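Local coordinates for protein putative glycosyl hydrolase (Parabacteroides distasonis, PDB 4QHZ) that binds magnesium and is probably a glycoside hydrolase of the 3-keto-disaccharide hydrolase family, though its substrate is not established, at residues Q114-S119 and Y135-Y140; G125-Q130 and G181-H186; V129-C134 and N166-I171. All blocks are in the same frame, centred on the assembly; numbering follows the deposited sequence.

Contact 1: residues Q114-S119 and Y135-Y140; sequences QSRGNS and YNNPTY. With MG (magnesium ion), chain I.
The side-chain amide of Q114 lies over one face of the Y140 ring, their planes only 20° apart, with NE2 near the rim of the ring and 3.6 Å from Y140 CZ. A bend at chi2 (-71°) folds the glutamine chain over, and its CG meets Y140 OH at 3.2 Å. From this stacked position NE2 gives T139 OG1 a nearly straight hydrogen bond of 2.9 Å (167°), close to the amide plane, while OG1 is also hydrogen-bonded to the side chain of S113, the residue just before 114-119. Stack and bond together fix the rotation of the amide. Further along, R116 and N137 run past each other in opposite directions, R116 CD lying 3.6 Å from N137 ND2, itself spent on D133 O; a water bridges R116 NH2 and Y135 O. D133 and G111 O also hold the guanidinium, the former by a salt bridge. N118 ND2 bonds Q114 O on a carbonyl lone pair, steadying the amide whose OD1 binds magnesium at 2.1 Å. The contact joins two loops, one leading into strand 119-123, the other leaving strand 127-131, with Y149 bonded to Y140 OH and F25 of a second subunit packing on Y140.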
loop_
_atom_site.group_PDB
_atom_site.type_symbol
_atom_site.label_atom_id
_atom_site.label_comp_id
_atom_site.label_asym_id
_atom_site.label_seq_id
_atom_site.Cartn_x
_atom_site.Cartn_y
_atom_site.Cartn_z
ATOM N N GLN C 114 -4.381 8.925 31.719
ATOM C CA GLN C 114 -5.600 8.515 31.016
ATOM C C GLN C 114 -6.896 8.974 31.691
ATOM O O GLN C 114 -7.972 8.801 31.112
ATOM C CB GLN C 114 -5.641 6.988 30.861
ATOM C CG GLN C 114 -4.498 6.418 30.034
ATOM C CD GLN C 114 -4.622 6.742 28.548
ATOM O OE1 GLN C 114 -5.644 6.459 27.925
ATOM N NE2 GLN C 114 -3.571 7.317 27.972
ATOM N N SER C 115 -6.806 9.569 32.882
ATOM C CA SER C 115 -7.998 10.002 33.614
ATOM C C SER C 115 -8.204 11.518 33.565
ATOM O O SER C 115 -8.693 12.108 34.523
ATOM C CB SER C 115 -7.905 9.524 35.066
ATOM O OG SER C 115 -7.843 8.116 35.113
ATOM N N ARG C 116 -7.845 12.140 32.445
ATOM C CA ARG C 116 -7.953 13.581 32.296
ATOM C C ARG C 116 -8.534 13.942 30.930
ATOM O O ARG C 116 -7.800 14.101 29.957
ATOM C CB ARG C 116 -6.581 14.240 32.478
ATOM C CG ARG C 116 -6.624 15.758 32.600
ATOM C CD ARG C 116 -5.246 16.347 32.336
ATOM N NE ARG C 116 -5.218 17.808 32.365
ATOM C CZ ARG C 116 -5.132 18.560 33.460
ATOM N NH1 ARG C 116 -5.094 18.013 34.667
ATOM N NH2 ARG C 116 -5.093 19.878 33.345
ATOM N N GLY C 117 -9.855 14.079 30.872
ATOM C CA GLY C 117 -10.526 14.425 29.629
ATOM C C GLY C 117 -10.501 13.310 28.596
ATOM O O GLY C 117 -10.377 13.570 27.398
ATOM N N ASN C 118 -10.631 12.069 29.061
ATOM C CA ASN C 118 -10.605 10.901 28.181
ATOM C C ASN C 118 -11.950 10.680 27.508
ATOM O O ASN C 118 -12.970 10.516 28.179
ATOM C CB ASN C 118 -10.201 9.644 28.966
ATOM C CG ASN C 118 -9.807 8.470 28.069
ATOM O OD1 ASN C 118 -10.249 8.345 26.920
ATOM N ND2 ASN C 118 -8.967 7.595 28.600
ATOM N N SER C 119 -11.943 10.706 26.178
ATOM C CA SER C 119 -13.049 10.211 25.377
ATOM C C SER C 119 -12.429 9.478 24.200
ATOM O O SER C 119 -11.308 8.982 24.304
ATOM C CB SER C 119 -13.967 11.350 24.928
ATOM O OG SER C 119 -15.088 10.854 24.207
ATOM N N TYR C 135 -2.465 18.405 27.128
ATOM C CA TYR C 135 -1.831 19.695 27.331
ATOM C C TYR C 135 -1.183 19.692 28.711
ATOM O O TYR C 135 -1.874 19.769 29.731
ATOM C CB TYR C 135 -2.840 20.836 27.189
ATOM C CG TYR C 135 -2.206 22.208 27.103
ATOM C CD1 TYR C 135 -1.745 22.711 25.889
ATOM C CD2 TYR C 135 -2.061 23.005 28.239
ATOM C CE1 TYR C 135 -1.162 23.967 25.807
ATOM C CE2 TYR C 135 -1.475 24.259 28.166
ATOM C CZ TYR C 135 -1.033 24.735 26.947
ATOM O OH TYR C 135 -0.453 25.979 26.873
ATOM N N ASN C 136 0.146 19.583 28.736
ATOM C CA ASN C 136 0.906 19.437 29.983
ATOM C C ASN C 136 0.383 18.286 30.852
ATOM O O ASN C 136 0.197 18.433 32.058
ATOM C CB ASN C 136 0.926 20.756 30.773
ATOM C CG ASN C 136 1.662 21.864 30.041
ATOM O OD1 ASN C 136 2.716 21.634 29.447
ATOM N ND2 ASN C 136 1.107 23.067 30.072
ATOM N N ASN C 137 0.140 17.143 30.219
ATOM C CA ASN C 137 -0.282 15.940 30.925
ATOM C C ASN C 137 0.343 14.719 30.263
ATOM O O ASN C 137 -0.184 14.212 29.268
ATOM C CB ASN C 137 -1.804 15.835 30.938
ATOM C CG ASN C 137 -2.299 14.510 31.501
ATOM O OD1 ASN C 137 -1.865 14.067 32.569
ATOM N ND2 ASN C 137 -3.224 13.869 30.783
ATOM N N PRO C 138 1.481 14.255 30.792
ATOM C CA PRO C 138 2.095 13.066 30.197
ATOM C C PRO C 138 1.271 11.790 30.433
ATOM O O PRO C 138 0.524 11.693 31.407
ATOM C CB PRO C 138 3.457 12.973 30.895
ATOM C CG PRO C 138 3.322 13.765 32.142
ATOM C CD PRO C 138 2.273 14.806 31.906
ATOM N N THR C 139 1.397 10.845 29.509
ATOM C CA THR C 139 0.765 9.540 29.627
ATOM C C THR C 139 1.544 8.572 28.739
ATOM O O THR C 139 2.564 8.952 28.156
ATOM C CB THR C 139 -0.729 9.591 29.229
ATOM O OG1 THR C 139 -1.369 8.348 29.549
ATOM C CG2 THR C 139 -0.899 9.887 27.724
ATOM N N TYR C 140 1.091 7.328 28.633
ATOM C CA TYR C 140 1.772 6.392 27.727
ATOM C C TYR C 140 1.517 6.839 26.290
ATOM O O TYR C 140 0.378 7.151 25.915
ATOM C CB TYR C 140 1.387 4.921 27.966
ATOM C CG TYR C 140 -0.075 4.576 28.173
ATOM C CD1 TYR C 140 -0.623 4.535 29.448
ATOM C CD2 TYR C 140 -0.884 4.205 27.101
ATOM C CE1 TYR C 140 -1.954 4.190 29.651
ATOM C CE2 TYR C 140 -2.213 3.855 27.294
ATOM C CZ TYR C 140 -2.740 3.841 28.568
ATOM O OH TYR C 140 -4.046 3.483 28.771
HETATM MG MG MG I . -10.398 7.181 25.224
HETATM O O HOH W 1 -4.257 20.704 30.485
HETATM O O HOH W 2 -9.455 5.522 25.664
#

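Contact 2: residues G125-Q130 and G181-H186; sequences GMYEVQ and GSYRTH. With MG (magnesium ion), chain I.
Y127 and Y183 reach toward each other from opposite directions and meet through their phenol hydroxyls. From CB of Y127, CG stands anti to the carbonyl carbon (chi1 -44°), which directs the ring at Y183. One face of that ring is covered by its own neighbour, the selenomethionine M126, whose CB sits over the ring centre. Farther out, CE1 and CZ of Y127 both lie 3.4 Å from Y183 OH, approached obliquely. At the tip, Y127 OH and Y183 OH share a hydrogen bond of 2.7 Å in which either may be the donor, and Y127 OH lies at the edge of the Y183 ring, in its plane. H219 is a second partner of Y127 OH, so two residues grip that oxygen. The pair links two facing antiparallel sheets near one end, in a fold consistent with the concanavalin-like sandwich of this family: Y127 belongs to the edge strand of one sheet, whereas Y183 lies just ahead of strand 185-193 of the other. A classic beta bulge, M126 and Y127 both facing L123, marks the start of the first strand; R184 and T185 form another opposite T176. P175 of strand 165-177 packs against both tyrosines. One face of the Y183 ring is met by H186, whose ND1 stands 3.8 Å above its plane, toward the rim. On the same 181-186 side, R184 is salt-bridged to D96 of a third subunit. Beyond Y127 along its strand, E128 OE2 and Q130 OE1 bind magnesium at 2.2 Å and 2.1 Å.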
loop_
_atom_site.group_PDB
_atom_site.type_symbol
_atom_site.label_atom_id
_atom_site.label_comp_id
_atom_site.label_asym_id
_atom_site.label_seq_id
_atom_site.Cartn_x
_atom_site.Cartn_y
_atom_site.Cartn_z
ATOM N N GLY C 125 -17.190 1.690 15.117
ATOM C CA GLY C 125 -17.406 1.089 16.431
ATOM C C GLY C 125 -16.294 0.173 16.911
ATOM O O GLY C 125 -16.433 -0.434 17.963
HETATM N N MSE C 126 -15.188 0.076 16.167
HETATM C CA MSE C 126 -14.132 -0.906 16.479
HETATM C C MSE C 126 -12.777 -0.309 16.791
HETATM O O MSE C 126 -12.008 -0.904 17.540
HETATM C CB MSE C 126 -13.892 -1.840 15.294
HETATM C CG MSE C 126 -15.141 -2.503 14.727
HETATM SE SE MSE C 126 -15.984 -3.650 16.068
HETATM C CE MSE C 126 -15.034 -5.332 15.652
ATOM N N TYR C 127 -12.462 0.853 16.224
ATOM C CA TYR C 127 -11.091 1.362 16.237
ATOM C C TYR C 127 -11.018 2.768 16.834
ATOM O O TYR C 127 -11.398 3.745 16.183
ATOM C CB TYR C 127 -10.517 1.344 14.811
ATOM C CG TYR C 127 -10.810 0.071 14.041
ATOM C CD1 TYR C 127 -10.300 -1.154 14.464
ATOM C CD2 TYR C 127 -11.596 0.088 12.892
ATOM C CE1 TYR C 127 -10.566 -2.320 13.773
ATOM C CE2 TYR C 127 -11.863 -1.082 12.193
ATOM C CZ TYR C 127 -11.347 -2.282 12.639
ATOM O OH TYR C 127 -11.613 -3.442 11.953
ATOM N N GLU C 128 -10.511 2.880 18.060
ATOM C CA GLU C 128 -10.528 4.162 18.774
ATOM C C GLU C 128 -9.427 5.122 18.327
ATOM O O GLU C 128 -8.244 4.794 18.387
ATOM C CB GLU C 128 -10.403 3.985 20.297
ATOM C CG GLU C 128 -10.572 5.308 21.052
ATOM C CD GLU C 128 -10.406 5.207 22.559
ATOM O OE1 GLU C 128 -9.922 4.166 23.051
ATOM O OE2 GLU C 128 -10.761 6.192 23.257
ATOM N N VAL C 129 -9.841 6.310 17.898
ATOM C CA VAL C 129 -8.961 7.461 17.829
ATOM C C VAL C 129 -9.075 8.154 19.178
ATOM O O VAL C 129 -10.134 8.678 19.525
ATOM C CB VAL C 129 -9.343 8.437 16.701
ATOM C CG1 VAL C 129 -8.355 9.600 16.645
ATOM C CG2 VAL C 129 -9.396 7.715 15.362
ATOM N N GLN C 130 -7.988 8.140 19.944
ATOM C CA GLN C 130 -8.010 8.615 21.323
ATOM C C GLN C 130 -8.287 10.114 21.412
ATOM O O GLN C 130 -7.771 10.904 20.623
ATOM C CB GLN C 130 -6.686 8.288 22.022
ATOM C CG GLN C 130 -6.542 8.806 23.451
ATOM C CD GLN C 130 -7.430 8.080 24.457
ATOM O OE1 GLN C 130 -8.654 8.030 24.306
ATOM N NE2 GLN C 130 -6.813 7.510 25.495
ATOM N N GLY C 181 -12.763 -14.944 8.045
ATOM C CA GLY C 181 -12.858 -13.938 9.100
ATOM C C GLY C 181 -11.603 -13.112 9.325
ATOM O O GLY C 181 -11.645 -12.136 10.075
ATOM N N SER C 182 -10.493 -13.486 8.691
ATOM C CA SER C 182 -9.260 -12.709 8.780
ATOM C C SER C 182 -9.321 -11.485 7.872
ATOM O O SER C 182 -10.172 -11.401 6.980
ATOM C CB SER C 182 -8.048 -13.563 8.403
ATOM O OG SER C 182 -8.145 -14.030 7.066
ATOM N N TYR C 183 -8.429 -10.530 8.109
ATOM C CA TYR C 183 -8.365 -9.334 7.283
ATOM C C TYR C 183 -7.906 -9.682 5.886
ATOM O O TYR C 183 -6.916 -10.385 5.714
ATOM C CB TYR C 183 -7.403 -8.291 7.868
ATOM C CG TYR C 183 -7.982 -7.434 8.967
ATOM C CD1 TYR C 183 -8.944 -6.463 8.695
ATOM C CD2 TYR C 183 -7.541 -7.570 10.280
ATOM C CE1 TYR C 183 -9.462 -5.669 9.703
ATOM C CE2 TYR C 183 -8.056 -6.787 11.295
ATOM C CZ TYR C 183 -9.010 -5.838 11.008
ATOM O OH TYR C 183 -9.507 -5.062 12.033
ATOM N N ARG C 184 -8.625 -9.172 4.891
ATOM C CA ARG C 184 -8.153 -9.180 3.511
ATOM C C ARG C 184 -7.359 -7.900 3.259
ATOM O O ARG C 184 -6.245 -7.937 2.738
ATOM C CB ARG C 184 -9.331 -9.297 2.550
ATOM C CG ARG C 184 -8.965 -9.215 1.078
ATOM C CD ARG C 184 -10.188 -9.395 0.205
ATOM N NE ARG C 184 -9.839 -9.292 -1.211
ATOM C CZ ARG C 184 -9.683 -8.149 -1.881
ATOM N NH1 ARG C 184 -9.866 -6.963 -1.288
ATOM N NH2 ARG C 184 -9.346 -8.194 -3.169
ATOM N N THR C 185 -7.961 -6.767 3.606
ATOM C CA THR C 185 -7.261 -5.495 3.649
ATOM C C THR C 185 -7.538 -4.853 4.994
ATOM O O THR C 185 -8.665 -4.898 5.489
ATOM C CB THR C 185 -7.702 -4.538 2.525
ATOM O OG1 THR C 185 -9.121 -4.350 2.578
ATOM C CG2 THR C 185 -7.314 -5.097 1.164
ATOM N N HIS C 186 -6.505 -4.280 5.595
ATOM C CA HIS C 186 -6.648 -3.622 6.884
ATOM C C HIS C 186 -7.261 -2.249 6.700
ATOM O O HIS C 186 -7.191 -1.680 5.612
ATOM C CB HIS C 186 -5.294 -3.495 7.565
ATOM C CG HIS C 186 -4.739 -4.800 8.030
ATOM N ND1 HIS C 186 -4.718 -5.161 9.358
ATOM C CD2 HIS C 186 -4.217 -5.843 7.346
ATOM C CE1 HIS C 186 -4.195 -6.368 9.474
ATOM N NE2 HIS C 186 -3.878 -6.801 8.267
HETATM MG MG MG I . -10.398 7.181 25.224
HETATM O O HOH W 2 -9.455 5.522 25.664
#

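Contact 3: residues V129-C134 and N166-I171; sequences VQVLDC and NVYDII. With MG (magnesium ion), chain I; EDO (1,2-ethanediol), chain H.
Strands 129-131 and 166-171 run antiparallel (174°) with axes 10.9 Å apart, a separation too wide for backbone pairing and bridged instead by side chains. Y168 does most of the bridging. With CG anti to the carbonyl carbon (chi1 -84°), the ring projects off its strand toward 129-131 until OH donates a 2.7 Å hydrogen bond to Q130 O. The oxygen is at the edge of the ring and in its plane, and the hydroxyl lies in the carbonyl plane, at a C=O...donor angle of 158°. This bond satisfies a buried phenol and ties it to the backbone of Q130, whose CB leaves the strand on the side away from Y168. Two valines flank the tyrosine: V129 CG1 touches Y168 CE2 at 3.9 Å, and V131 CG2 touches the same CE2 at 3.8 Å, both obliquely to the ring. The outer surface of strand 166-171 carries D169, whose OD2 accepts a bond from ethanediol, probably a crystallisation additive, which also binds D169 of a second subunit. Inside, the tyrosine is wedged between the two sheets of the sandwich, touching I101 of strand 97-104 and Q193 of strand 185-193 on its own sheet, and I121 of strand 119-123 on the other.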
loop_
_atom_site.group_PDB
_atom_site.type_symbol
_atom_site.label_atom_id
_atom_site.label_comp_id
_atom_site.label_asym_id
_atom_site.label_seq_id
_atom_site.Cartn_x
_atom_site.Cartn_y
_atom_site.Cartn_z
ATOM N N VAL C 129 -9.841 6.310 17.898
ATOM C CA VAL C 129 -8.961 7.461 17.829
ATOM C C VAL C 129 -9.075 8.154 19.178
ATOM O O VAL C 129 -10.134 8.678 19.525
ATOM C CB VAL C 129 -9.343 8.437 16.701
ATOM C CG1 VAL C 129 -8.355 9.600 16.645
ATOM C CG2 VAL C 129 -9.396 7.715 15.362
ATOM N N GLN C 130 -7.988 8.140 19.944
ATOM C CA GLN C 130 -8.010 8.615 21.323
ATOM C C GLN C 130 -8.287 10.114 21.412
ATOM O O GLN C 130 -7.771 10.904 20.623
ATOM C CB GLN C 130 -6.686 8.288 22.022
ATOM C CG GLN C 130 -6.542 8.806 23.451
ATOM C CD GLN C 130 -7.430 8.080 24.457
ATOM O OE1 GLN C 130 -8.654 8.030 24.306
ATOM N NE2 GLN C 130 -6.813 7.510 25.495
ATOM N N VAL C 131 -9.131 10.470 22.374
ATOM C CA VAL C 131 -9.329 11.843 22.787
ATOM C C VAL C 131 -8.917 11.947 24.253
ATOM O O VAL C 131 -9.323 11.132 25.081
ATOM C CB VAL C 131 -10.792 12.278 22.596
ATOM C CG1 VAL C 131 -11.078 13.591 23.321
ATOM C CG2 VAL C 131 -11.101 12.395 21.111
ATOM N N LEU C 132 -8.083 12.937 24.562
ATOM C CA LEU C 132 -7.511 13.086 25.898
ATOM C C LEU C 132 -6.908 14.473 26.044
ATOM O O LEU C 132 -6.431 15.053 25.061
ATOM C CB LEU C 132 -6.435 12.028 26.131
ATOM C CG LEU C 132 -5.886 11.828 27.540
ATOM C CD1 LEU C 132 -6.967 11.343 28.498
ATOM C CD2 LEU C 132 -4.734 10.838 27.500
ATOM N N ASP C 133 -6.931 15.019 27.259
ATOM C CA ASP C 133 -6.220 16.261 27.510
ATOM C C ASP C 133 -4.740 15.976 27.724
ATOM O O ASP C 133 -4.325 15.617 28.825
ATOM C CB ASP C 133 -6.767 17.021 28.718
ATOM C CG ASP C 133 -6.080 18.366 28.901
ATOM O OD1 ASP C 133 -5.431 18.836 27.946
ATOM O OD2 ASP C 133 -6.181 18.956 29.997
ATOM N N CYS C 134 -3.947 16.164 26.674
ATOM C CA CYS C 134 -2.503 15.990 26.776
ATOM C C CYS C 134 -1.760 17.336 26.750
ATOM O O CYS C 134 -0.571 17.400 26.407
ATOM C CB CYS C 134 -2.025 15.049 25.670
ATOM S SG CYS C 134 -2.470 13.338 26.016
ATOM N N ASN C 166 -10.174 21.719 20.089
ATOM C CA ASN C 166 -9.272 20.855 19.332
ATOM C C ASN C 166 -10.006 20.264 18.146
ATOM O O ASN C 166 -11.057 19.650 18.311
ATOM C CB ASN C 166 -8.710 19.754 20.219
ATOM C CG ASN C 166 -7.734 20.289 21.240
ATOM O OD1 ASN C 166 -6.576 20.554 20.921
ATOM N ND2 ASN C 166 -8.205 20.490 22.462
ATOM N N VAL C 167 -9.458 20.477 16.960
ATOM C CA VAL C 167 -10.140 20.156 15.716
ATOM C C VAL C 167 -9.575 18.877 15.126
ATOM O O VAL C 167 -8.380 18.799 14.862
ATOM C CB VAL C 167 -9.977 21.298 14.697
ATOM C CG1 VAL C 167 -10.666 20.957 13.386
ATOM C CG2 VAL C 167 -10.526 22.596 15.266
ATOM N N TYR C 168 -10.433 17.878 14.932
ATOM C CA TYR C 168 -10.046 16.656 14.239
ATOM C C TYR C 168 -10.631 16.634 12.833
ATOM O O TYR C 168 -11.821 16.905 12.640
ATOM C CB TYR C 168 -10.530 15.401 14.973
ATOM C CG TYR C 168 -9.682 14.860 16.118
ATOM C CD1 TYR C 168 -8.448 15.406 16.464
ATOM C CD2 TYR C 168 -10.120 13.746 16.829
ATOM C CE1 TYR C 168 -7.695 14.868 17.506
ATOM C CE2 TYR C 168 -9.379 13.203 17.857
ATOM C CZ TYR C 168 -8.162 13.759 18.190
ATOM O OH TYR C 168 -7.444 13.202 19.231
ATOM N N ASP C 169 -9.783 16.312 11.860
ATOM C CA ASP C 169 -10.227 15.901 10.531
ATOM C C ASP C 169 -9.687 14.500 10.299
ATOM O O ASP C 169 -8.496 14.249 10.486
ATOM C CB ASP C 169 -9.756 16.884 9.464
ATOM C CG ASP C 169 -10.564 18.167 9.472
ATOM O OD1 ASP C 169 -11.771 18.100 9.160
ATOM O OD2 ASP C 169 -10.016 19.237 9.822
ATOM N N ILE C 170 -10.578 13.587 9.920
ATOM C CA ILE C 170 -10.280 12.161 9.877
ATOM C C ILE C 170 -10.695 11.590 8.524
ATOM O O ILE C 170 -11.813 11.826 8.074
ATOM C CB ILE C 170 -11.021 11.414 10.997
ATOM C CG1 ILE C 170 -10.483 11.852 12.364
ATOM C CG2 ILE C 170 -10.895 9.908 10.818
ATOM C CD1 ILE C 170 -11.320 11.397 13.549
ATOM N N ILE C 171 -9.781 10.874 7.877
ATOM C CA ILE C 171 -10.067 10.203 6.618
ATOM C C ILE C 171 -9.854 8.718 6.847
ATOM O O ILE C 171 -8.765 8.311 7.252
ATOM C CB ILE C 171 -9.165 10.697 5.474
ATOM C CG1 ILE C 171 -9.221 12.227 5.369
ATOM C CG2 ILE C 171 -9.578 10.044 4.155
ATOM C CD1 ILE C 171 -8.224 12.818 4.388
HETATM MG MG MG I . -10.398 7.181 25.224
HETATM C C1 EDO H . -7.329 20.479 7.903
HETATM O O1 EDO H . -7.580 19.899 9.188
HETATM C C2 EDO H . -8.595 20.377 7.068
HETATM O O2 EDO H . -8.298 20.710 5.707
HETATM O O HOH W 2 -9.455 5.522 25.664
#

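Segments of all three contacts supply ligands to one magnesium ion, although the tyrosine pair of contact 2 lies away from it, the side chain of Y127 about 12 Å from that of Q227. Contact 1 supplies N118 and S119, contact 2 E128 and Q130, and Q130 is shared with contact 3; Q227 and a water complete the six ligands. Contacts 1 and 3, centres about 12 Å apart, are joined by a probable backbone hydrogen bond, S119 N to V131 O, 2.9 Å. Contacts 2 and 3 start from the same strand and reach the facing sheet at strand 165-177 and at the start of its neighbour 185-193. Between contacts 1 and 2, S119 O and Q130 OE1 approach to 2.8 Å as fellow metal ligands.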